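Local coordinates for protein phospholyase (Arthrobacter aurescens, PDB 5G4I) that acts as a pyridoxal phosphate-dependent phospholyase, although it is a homologue of the class III transaminases, at residues Gly245-Ser250 / Pro274-Met279. Numbering follows the deposited sequence.
Sequences GGLVIS and PELVTM
L247 opens the contact by laying its CD2 methyl beside the carboxylate of E275, 3.7 Å from OE2, while its other methyl, CD1, reaches the CD1 of L276. At V248 the backbone N-H is met by a side chain, not by a carbonyl of the neighbouring strand: V248 N lies 2.8 Å from E275 OE1, with an N-H...O angle of 164°, and comes in from above the carboxylate plane. A bend at chi2 (89°) turns the E275 carboxylate back to this N-H, and R242 of helix 233-243 makes a salt bridge to OE2 through its NE. With an alanine at E275, V248 N would probably lose the acceptor described here and the R242 guanidinium this carboxylate. V248 O receives two weak bonds, from the N atoms of E275 and L276. Beyond it the pairing is regular and parallel, I249 with L276 and then S250 with V277, the short strand axes approaching to 4.8 Å at 23°. These are neighbouring strands of the central seven-stranded mixed sheet in the PLP-binding domain of a fold-type I enzyme; strands 214-217 and 290-294 flank the pair. I249 sends CG1 to L276 CD1 (3.8 Å) and CG2 to the methyl of T278. S250 N donates to L276 O (3.0 Å), and S250 O accepts from T278 N at the same length, whereas S250 CB packs against P274 CG, and the S250 hydroxyl, OG, hydrogen-bonds to E252 OE2. T278 OG1 bonds to N124 of the cofactor pocket, and the T278 side chain lies about 6 Å from the bound PLP.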
loop_
_atom_site.group_PDB
_atom_site.type_symbol
_atom_site.label_atom_id
_atom_site.label_comp_id
_atom_site.label_asym_id
_atom_site.label_seq_id
_atom_site.Cartn_x
_atom_site.Cartn_y
_atom_site.Cartn_z
ATOM N N GLY A 245 4.574 -29.458 3.383
ATOM C CA GLY A 245 5.121 -28.440 4.256
ATOM C C GLY A 245 4.716 -26.997 3.934
ATOM O O GLY A 245 5.347 -26.074 4.425
ATOM N N GLY A 246 3.668 -26.854 3.192
ATOM C CA GLY A 246 3.166 -25.516 2.759
ATOM C C GLY A 246 1.896 -25.082 3.483
ATOM O O GLY A 246 1.302 -25.821 4.311
ATOM N N LEU A 247 1.428 -23.861 3.147
ATOM C CA LEU A 247 0.247 -23.204 3.741
ATOM C C LEU A 247 -0.759 -22.859 2.653
ATOM O O LEU A 247 -0.434 -22.739 1.467
ATOM C CB LEU A 247 0.641 -21.885 4.477
ATOM C CG LEU A 247 1.754 -22.009 5.535
ATOM C CD1 LEU A 247 2.141 -20.662 6.130
ATOM C CD2 LEU A 247 1.329 -22.948 6.657
ATOM N N VAL A 248 -1.974 -22.610 3.096
ATOM C CA VAL A 248 -3.072 -22.158 2.205
ATOM C C VAL A 248 -3.426 -20.699 2.489
ATOM O O VAL A 248 -3.670 -20.329 3.666
ATOM C CB VAL A 248 -4.335 -23.035 2.386
ATOM C CG1 VAL A 248 -5.486 -22.468 1.508
ATOM C CG2 VAL A 248 -4.025 -24.500 2.034
ATOM N N ILE A 249 -3.439 -19.865 1.416
ATOM C CA ILE A 249 -3.848 -18.460 1.499
ATOM C C ILE A 249 -5.198 -18.329 0.705
ATOM O O ILE A 249 -5.221 -18.545 -0.512
ATOM C CB ILE A 249 -2.857 -17.429 0.914
ATOM C CG1 ILE A 249 -1.435 -17.541 1.554
ATOM C CG2 ILE A 249 -3.397 -15.974 1.113
ATOM C CD1 ILE A 249 -0.371 -16.825 0.752
ATOM N N SER A 250 -6.279 -17.887 1.402
ATOM C CA SER A 250 -7.506 -17.431 0.671
ATOM C C SER A 250 -7.439 -15.933 0.440
ATOM O O SER A 250 -7.441 -15.172 1.468
ATOM C CB SER A 250 -8.789 -17.772 1.447
ATOM O OG SER A 250 -9.938 -17.406 0.688
ATOM N N PRO A 274 -8.161 -21.935 5.958
ATOM C CA PRO A 274 -6.822 -21.432 5.639
ATOM C C PRO A 274 -6.020 -20.949 6.836
ATOM O O PRO A 274 -6.595 -20.468 7.839
ATOM C CB PRO A 274 -7.106 -20.248 4.678
ATOM C CG PRO A 274 -8.492 -20.282 4.408
ATOM C CD PRO A 274 -9.222 -21.037 5.487
ATOM N N GLU A 275 -4.678 -20.985 6.728
ATOM C CA GLU A 275 -3.782 -20.413 7.688
ATOM C C GLU A 275 -3.679 -18.862 7.595
ATOM O O GLU A 275 -3.331 -18.192 8.568
ATOM C CB GLU A 275 -2.374 -20.978 7.675
ATOM C CG GLU A 275 -2.306 -22.465 8.011
ATOM C CD GLU A 275 -2.428 -23.393 6.812
ATOM O OE1 GLU A 275 -2.977 -23.073 5.722
ATOM O OE2 GLU A 275 -1.979 -24.615 6.949
ATOM N N LEU A 276 -3.929 -18.369 6.357
ATOM C CA LEU A 276 -3.766 -16.935 6.047
ATOM C C LEU A 276 -4.941 -16.535 5.144
ATOM O O LEU A 276 -5.325 -17.269 4.212
ATOM C CB LEU A 276 -2.461 -16.735 5.178
ATOM C CG LEU A 276 -1.118 -16.932 5.987
ATOM C CD1 LEU A 276 0.034 -17.418 5.059
ATOM C CD2 LEU A 276 -0.759 -15.675 6.730
ATOM N N VAL A 277 -5.501 -15.351 5.486
ATOM C CA VAL A 277 -6.668 -14.755 4.729
ATOM C C VAL A 277 -6.328 -13.296 4.419
ATOM O O VAL A 277 -5.970 -12.553 5.326
ATOM C CB VAL A 277 -8.014 -14.863 5.518
ATOM C CG1 VAL A 277 -9.129 -14.280 4.694
ATOM C CG2 VAL A 277 -8.306 -16.293 5.885
ATOM N N THR A 278 -6.374 -12.946 3.132
ATOM C CA THR A 278 -6.054 -11.534 2.725
ATOM C C THR A 278 -7.343 -10.846 2.246
ATOM O O THR A 278 -8.282 -11.454 1.759
ATOM C CB THR A 278 -4.958 -11.528 1.631
ATOM O OG1 THR A 278 -5.436 -12.269 0.517
ATOM C CG2 THR A 278 -3.649 -12.146 2.138
ATOM N N MET A 279 -7.354 -9.515 2.352
ATOM C CA MET A 279 -8.561 -8.727 2.031
ATOM C C MET A 279 -8.116 -7.299 1.645
ATOM O O MET A 279 -6.994 -6.830 1.900
ATOM C CB MET A 279 -9.546 -8.791 3.171
ATOM C CG MET A 279 -9.027 -8.200 4.369
ATOM S SD MET A 279 -10.015 -8.640 5.917
ATOM C CE MET A 279 -9.938 -10.101 6.064
#